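PDB 7C6O: cobalamin biosynthesis protein CobN from Mycobacterium tuberculosis, which acts as the large, catalytic subunit of cobaltochelatase, the enzyme that inserts cobalt into the corrin ring during cobalamin biosynthesis. Local coordinates for residues T1116-F1119 / R1120-V1124; G1158-A1161 / D1162-E1166. All blocks are in the same frame, centred on the assembly; numbering follows the deposited sequence. Where two conformers were deposited one is given.

Contact 1. Residues T1116-F1119 / R1120-V1124; sequences TRVF and RARVV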
ATOM      1  N   THR A1116       5.032 -16.860  22.561  1.00 13.72           N
ATOM      2  CA  THR A1116       4.281 -17.359  23.710  1.00 11.24           C
ATOM      3  C   THR A1116       3.227 -16.360  24.168  1.00 12.07           C
ATOM      4  O   THR A1116       2.159 -16.768  24.635  1.00 13.21           O
ATOM      5  CB  THR A1116       5.222 -17.703  24.867  1.00 16.90           C
ATOM      6  OG1 THR A1116       5.947 -16.535  25.273  1.00 19.65           O
ATOM      7  CG2 THR A1116       6.202 -18.786  24.448  1.00 18.99           C
ATOM      8  N   ARG A1117       3.505 -15.058  24.052  1.00 13.93           N
ATOM      9  CA  ARG A1117       2.493 -14.053  24.368  0.52 14.89           C
ATOM     10  C   ARG A1117       1.285 -14.191  23.452  1.00 13.77           C
ATOM     11  O   ARG A1117       0.139 -14.211  23.913  1.00 14.16           O
ATOM     12  CB  ARG A1117       3.089 -12.650  24.257  0.52 17.27           C
ATOM     13  CG  ARG A1117       3.864 -12.192  25.478  0.52 21.05           C
ATOM     14  CD  ARG A1117       4.667 -10.945  25.159  0.52 24.16           C
ATOM     15  NE  ARG A1117       5.307 -10.379  26.342  0.52 27.88           N
ATOM     16  CZ  ARG A1117       4.883  -9.287  26.969  0.52 28.34           C
ATOM     17  NH1 ARG A1117       3.818  -8.634  26.523  0.52 26.41           N
ATOM     18  NH2 ARG A1117       5.526  -8.841  28.038  0.52 29.06           N
ATOM     19  N   VAL A1118       1.527 -14.283  22.142  1.00 12.52           N
ATOM     20  CA  VAL A1118       0.434 -14.466  21.189  1.00 11.60           C
ATOM     21  C   VAL A1118      -0.267 -15.794  21.436  1.00 12.69           C
ATOM     22  O   VAL A1118      -1.498 -15.892  21.347  1.00 11.23           O
ATOM     23  CB  VAL A1118       0.969 -14.358  19.747  1.00 14.59           C
ATOM     24  CG1 VAL A1118      -0.064 -14.839  18.744  1.00 16.61           C
ATOM     25  CG2 VAL A1118       1.377 -12.922  19.445  1.00 16.44           C
ATOM     26  N   PHE A1119       0.504 -16.832  21.778  1.00 12.57           N
ATOM     27  CA  PHE A1119      -0.074 -18.152  22.009  1.00  9.82           C
ATOM     28  C   PHE A1119      -1.077 -18.119  23.157  1.00 12.88           C
ATOM     29  O   PHE A1119      -2.203 -18.612  23.029  1.00 13.51           O
ATOM     30  CB  PHE A1119       1.038 -19.167  22.290  1.00 13.22           C
ATOM     31  CG  PHE A1119       0.577 -20.602  22.270  1.00 12.88           C
ATOM     32  CD1 PHE A1119       0.456 -21.289  21.073  1.00 13.52           C
ATOM     33  CD2 PHE A1119       0.274 -21.265  23.448  1.00 12.56           C
ATOM     34  CE1 PHE A1119       0.038 -22.607  21.050  1.00 15.64           C
ATOM     35  CE2 PHE A1119      -0.141 -22.584  23.433  1.00 12.81           C
ATOM     36  CZ  PHE A1119      -0.260 -23.255  22.234  1.00 13.48           C
ATOM     37  N   ARG A1120      -0.692 -17.521  24.285  1.00 12.73           N
ATOM     38  CA  ARG A1120      -1.579 -17.525  25.444  1.00 13.54           C
ATOM     39  C   ARG A1120      -2.663 -16.459  25.343  1.00 11.61           C
ATOM     40  O   ARG A1120      -3.812 -16.711  25.717  1.00 12.77           O
ATOM     41  CB  ARG A1120      -0.771 -17.339  26.726  1.00 14.94           C
ATOM     42  CG  ARG A1120       0.161 -18.492  27.047  1.00 17.57           C
ATOM     43  CD  ARG A1120       0.505 -18.466  28.515  1.00 19.35           C
ATOM     44  NE  ARG A1120       1.601 -19.361  28.872  1.00 16.72           N
ATOM     45  CZ  ARG A1120       1.441 -20.586  29.358  1.00 16.76           C
ATOM     46  NH1 ARG A1120       0.224 -21.082  29.536  1.00 14.24           N
ATOM     47  NH2 ARG A1120       2.506 -21.315  29.665  1.00 13.77           N
ATOM     48  N   ALA A1121      -2.328 -15.261  24.850  1.00  9.83           N
ATOM     49  CA  ALA A1121      -3.315 -14.189  24.813  1.00 11.09           C
ATOM     50  C   ALA A1121      -4.345 -14.365  23.704  1.00 11.13           C
ATOM     51  O   ALA A1121      -5.438 -13.795  23.801  1.00 12.80           O
ATOM     52  CB  ALA A1121      -2.627 -12.828  24.659  1.00 11.76           C
ATOM     53  N   ARG A1122      -4.037 -15.138  22.663  1.00 12.17           N
ATOM     54  CA  ARG A1122      -4.945 -15.222  21.527  1.00 14.95           C
ATOM     55  C   ARG A1122      -5.153 -16.657  21.054  1.00 13.84           C
ATOM     56  O   ARG A1122      -6.294 -17.123  20.983  1.00 13.63           O
ATOM     57  CB  ARG A1122      -4.425 -14.350  20.377  1.00 13.46           C
ATOM     58  CG  ARG A1122      -5.488 -13.937  19.362  1.00 15.40           C
ATOM     59  CD  ARG A1122      -5.565 -14.907  18.197  1.00 17.64           C
ATOM     60  NE  ARG A1122      -4.336 -14.913  17.407  1.00 16.96           N
ATOM     61  CZ  ARG A1122      -4.055 -15.813  16.471  1.00 17.65           C
ATOM     62  NH1 ARG A1122      -4.917 -16.790  16.210  1.00 14.94           N
ATOM     63  NH2 ARG A1122      -2.910 -15.742  15.800  1.00 15.54           N
ATOM     64  N   VAL A1123      -4.059 -17.362  20.743  1.00 12.07           N
ATOM     65  CA  VAL A1123      -4.149 -18.627  20.011  1.00 11.09           C
ATOM     66  C   VAL A1123      -5.023 -19.632  20.756  1.00 11.19           C
ATOM     67  O   VAL A1123      -5.939 -20.228  20.177  1.00 14.03           O
ATOM     68  CB  VAL A1123      -2.744 -19.195  19.742  1.00 12.98           C
ATOM     69  CG1 VAL A1123      -2.840 -20.578  19.119  1.00 14.45           C
ATOM     70  CG2 VAL A1123      -1.958 -18.256  18.831  1.00  9.79           C
ATOM     71  N   VAL A1124      -4.756 -19.839  22.042  1.00 12.76           N
ATOM     72  CA  VAL A1124      -5.538 -20.774  22.846  1.00 15.12           C
ATOM     73  C   VAL A1124      -6.371 -20.044  23.899  1.00 16.11           C
ATOM     74  O   VAL A1124      -6.804 -20.650  24.882  1.00 15.53           O
ATOM     75  CB  VAL A1124      -4.647 -21.852  23.487  1.00 17.00           C
ATOM     76  CG1 VAL A1124      -4.017 -22.724  22.411  1.00 17.34           C
ATOM     77  CG2 VAL A1124      -3.579 -21.218  24.361  1.00 19.41           C
TER

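Contact 2. Residues G1158-A1161 / D1162-E1166; sequences GVMA and DWMYE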
ATOM      1  N   GLY A1158      12.147 -21.842  14.928  1.00 16.96           N
ATOM      2  CA  GLY A1158      12.066 -22.699  16.099  1.00 18.61           C
ATOM      3  C   GLY A1158      11.291 -22.125  17.267  1.00 20.33           C
ATOM      4  O   GLY A1158      11.628 -22.406  18.422  1.00 20.61           O
ATOM      5  N   VAL A1159      10.235 -21.352  16.998  1.00 16.90           N
ATOM      6  CA  VAL A1159       9.534 -20.631  18.059  1.00 14.90           C
ATOM      7  C   VAL A1159       8.643 -21.526  18.914  1.00 15.73           C
ATOM      8  O   VAL A1159       8.232 -21.109  20.004  1.00 17.45           O
ATOM      9  CB  VAL A1159       8.680 -19.496  17.470  1.00 18.16           C
ATOM     10  CG1 VAL A1159       9.525 -18.605  16.580  1.00 20.16           C
ATOM     11  CG2 VAL A1159       7.496 -20.060  16.694  1.00 16.17           C
ATOM     12  N   MET A1160       8.311 -22.731  18.452  1.00 13.81           N
ATOM     13  CA  MET A1160       7.379 -23.591  19.172  1.00 13.32           C
ATOM     14  C   MET A1160       8.117 -24.507  20.138  1.00 20.55           C
ATOM     15  O   MET A1160       9.231 -24.962  19.859  1.00 22.12           O
ATOM     16  CB  MET A1160       6.554 -24.437  18.199  1.00 13.77           C
ATOM     17  CG  MET A1160       5.520 -23.663  17.396  1.00 15.27           C
ATOM     18  SD  MET A1160       4.067 -23.195  18.360  1.00 16.87           S
ATOM     19  CE  MET A1160       3.188 -24.755  18.438  1.00 14.61           C
ATOM     20  N   ALA A1161       7.492 -24.763  21.283  1.00 16.60           N
ATOM     21  CA  ALA A1161       7.907 -25.817  22.193  1.00 16.21           C
ATOM     22  C   ALA A1161       6.916 -26.969  22.100  1.00 13.92           C
ATOM     23  O   ALA A1161       5.784 -26.802  21.639  1.00 15.25           O
ATOM     24  CB  ALA A1161       7.999 -25.308  23.637  1.00 13.70           C
ATOM     25  N   ASP A1162       7.356 -28.152  22.537  1.00 15.03           N
ATOM     26  CA  ASP A1162       6.502 -29.332  22.442  1.00 15.67           C
ATOM     27  C   ASP A1162       5.198 -29.141  23.210  1.00 14.82           C
ATOM     28  O   ASP A1162       4.136 -29.578  22.755  1.00 13.18           O
ATOM     29  CB  ASP A1162       7.243 -30.570  22.947  1.00 16.63           C
ATOM     30  CG  ASP A1162       8.159 -31.171  21.899  1.00 17.01           C
ATOM     31  OD1 ASP A1162       8.342 -30.547  20.831  1.00 15.92           O
ATOM     32  OD2 ASP A1162       8.692 -32.275  22.140  1.00 17.32           O
ATOM     33  N   TRP A1163       5.254 -28.476  24.371  1.00 17.22           N
ATOM     34  CA  TRP A1163       4.035 -28.273  25.149  1.00 14.41           C
ATOM     35  C   TRP A1163       3.036 -27.396  24.405  1.00 14.92           C
ATOM     36  O   TRP A1163       1.824 -27.511  24.623  1.00 11.30           O
ATOM     37  CB  TRP A1163       4.366 -27.679  26.526  1.00 11.17           C
ATOM     38  CG  TRP A1163       4.747 -26.218  26.534  1.00 10.68           C
ATOM     39  CD1 TRP A1163       6.010 -25.699  26.511  1.00 14.53           C
ATOM     40  CD2 TRP A1163       3.854 -25.097  26.600  1.00 12.49           C
ATOM     41  NE1 TRP A1163       5.958 -24.323  26.545  1.00 14.06           N
ATOM     42  CE2 TRP A1163       4.646 -23.930  26.601  1.00 13.79           C
ATOM     43  CE3 TRP A1163       2.462 -24.966  26.649  1.00 15.78           C
ATOM     44  CZ2 TRP A1163       4.094 -22.653  26.649  1.00 13.68           C
ATOM     45  CZ3 TRP A1163       1.915 -23.700  26.695  1.00 16.20           C
ATOM     46  CH2 TRP A1163       2.730 -22.558  26.691  1.00 11.89           C
ATOM     47  N   MET A1164       3.515 -26.530  23.511  1.00 11.71           N
ATOM     48  CA  MET A1164       2.601 -25.707  22.729  1.00 13.13           C
ATOM     49  C   MET A1164       1.934 -26.514  21.619  1.00 13.86           C
ATOM     50  O   MET A1164       0.746 -26.320  21.342  1.00 11.21           O
ATOM     51  CB  MET A1164       3.348 -24.500  22.165  1.00 13.26           C
ATOM     52  CG  MET A1164       3.994 -23.672  23.261  1.00 12.79           C
ATOM     53  SD  MET A1164       5.241 -22.511  22.693  1.00 14.87           S
ATOM     54  CE  MET A1164       4.233 -21.363  21.757  1.00 13.74           C
ATOM     55  N   TYR A1165       2.676 -27.426  20.983  1.00 15.58           N
ATOM     56  CA  TYR A1165       2.060 -28.334  20.019  1.00 15.37           C
ATOM     57  C   TYR A1165       1.012 -29.216  20.684  1.00 13.61           C
ATOM     58  O   TYR A1165      -0.042 -29.493  20.099  1.00 13.54           O
ATOM     59  CB  TYR A1165       3.124 -29.202  19.347  1.00 13.64           C
ATOM     60  CG  TYR A1165       3.822 -28.561  18.168  1.00 12.76           C
ATOM     61  CD1 TYR A1165       3.144 -28.314  16.981  1.00 13.82           C
ATOM     62  CD2 TYR A1165       5.170 -28.233  18.232  1.00 14.12           C
ATOM     63  CE1 TYR A1165       3.785 -27.737  15.898  1.00 11.31           C
ATOM     64  CE2 TYR A1165       5.823 -27.658  17.153  1.00 12.67           C
ATOM     65  CZ  TYR A1165       5.126 -27.414  15.990  1.00 13.20           C
ATOM     66  OH  TYR A1165       5.775 -26.843  14.915  1.00 14.31           O
ATOM     67  N   GLU A1166       1.291 -29.682  21.904  1.00 13.55           N
ATOM     68  CA  GLU A1166       0.316 -30.489  22.631  1.00 14.99           C
ATOM     69  C   GLU A1166      -0.969 -29.707  22.868  1.00 13.46           C
ATOM     70  O   GLU A1166      -2.070 -30.212  22.625  1.00 11.92           O
ATOM     71  CB  GLU A1166       0.904 -30.962  23.961  1.00 14.60           C
ATOM     72  CG  GLU A1166       2.054 -31.943  23.821  1.00 16.97           C
ATOM     73  CD  GLU A1166       2.640 -32.355  25.164  1.00 19.79           C
ATOM     74  OE1 GLU A1166       2.314 -31.716  26.189  1.00 16.26           O
ATOM     75  OE2 GLU A1166       3.433 -33.317  25.193  1.00 19.02           O
TER

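Contact 1. Residues T1116-F1119 / R1120-V1124
From Thr1116 and Arg1117, whose carbonyls accept the amides of Arg1120 and Ala1121 as in an ordinary alpha-helix, the backbone widens into a pi-type turn in which Val1124 N bonds to Phe1119 O at 3.0 Å. The change of step falls on Val1118 O, which serves two donors: Arg1122 N reaches it at a bent 136°, and Val1123 N, lying in the carbonyl plane, makes a much straighter bond of 3.0 Å and 166°. One extra residue is thereby fitted in just before the helix ends, and Val1124 is the first to leave helical geometry.

The side chains of the last two valines meet the preceding turn. Phe1119 has its ring swung anti to the backbone N (chi1 -168°), beside its own carbonyl and along the helix toward these valines. Val1123 CG1 approaches the ring obliquely and touches CD1 of Phe1119 at 3.9 Å. Val1124 CG1 lies 4.2 Å from the Phe1119 ring centroid, an off-centre CH-pi contact. The other methyl of Val1123, CG2, meets Val1118 CG1 at 3.9 Å and also lies over the centre of the Arg1122 guanidinium, 4.0 Å above its plane. Arg1122, bent at chi2 and chi3, runs alongside Val1118; its charge pairs with Asp1067 and Asp1070, and Trp1128 adds a cation-pi contact. On other sides of the helix Arg1120 extends to a salt bridge with Asp666, on helix 663-666, and Arg1117 to one with Glu691, on helix 675-694.

The chemistry is therefore divided: the widened turn consumes its backbone donors internally, methyls and a phenyl ring pack against one another, and the buried guanidinium of Arg1122, flanked by carbon on one face, is probably stabilised in its charged form by the two aspartates.

Contact 2. Residues G1158-A1161 / D1162-E1166
A thioether sulfur acts as hydrogen-bond acceptor here: the amide of Ala1161 points at SD of Met1164, with Ala1161 N 3.5 Å from Met1164 SD and an N-H...S angle of 161°. The bond is weak, as sulfur bonds usually are, but nearly straight. Met1164 turns back at its last torsion (chi3 67°), so that its methyl CE leaves the line of the bond and comes to rest 3.9 Å from Met1160 SD.

Ala1161 occupies the N-cap of helix 1162-1174. Its carbonyl oxygen opens the helical pattern, accepting Tyr1165 N in the carbonyl plane at 3.2 Å and Met1164 N from well above that plane. The sulfur thus sits at N3, where a capping box would place its acceptor; the box itself is not formed, because alanine offers no side-chain acceptor in return.

The residue before the cap and the fourth residue of the helix make a hydrophobic staple, Met1160 with Tyr1165. Met1160 folds at chi2 and chi3 and lays its methyl CE over the centre of the Tyr1165 ring, 3.7 Å from the centroid, while SD stands higher above the same face in a Met-aromatic contact. Farther out along the ring, Met1160 CB meets CE2 of Tyr1165 at 3.5 Å. Asp1154, from the preceding helix, ties the two partners together, taking hydrogen bonds from both Tyr1165 OH and Met1160 N.

Around the cap, Ala1161 CB rests obliquely 3.5 Å from CD1 of Trp1163, and Met1164 CG packs over one face of that indole. Asp1162 turns its carboxylate elsewhere: OD1 and OD2 receive the backbone amides of Ala1207 and Gln1208, fastening the first turn of the helix to the loop beyond helix 1187-1203.

Contact 1 closes helix 1111-1123 and, later in the chain, contact 2 opens helix 1162-1174; helices 1126-1132 and 1136-1157 come between them. Their centres nevertheless lie about 12 Å apart, on the same side of the chain's centre, and the two helices touch directly. Phe1119 CZ packs 3.3 Å from Met1164 O, while Arg1120 NH2 lies 3.2 Å from Trp1163 CH2. Val1123 O, near the end of the first helix, also accepts Tyr1172 OH from the second. Helix 663-666 adjoins both contacts, so this C-terminal helical region of the CobN chain is joined to a much earlier part of the same chain.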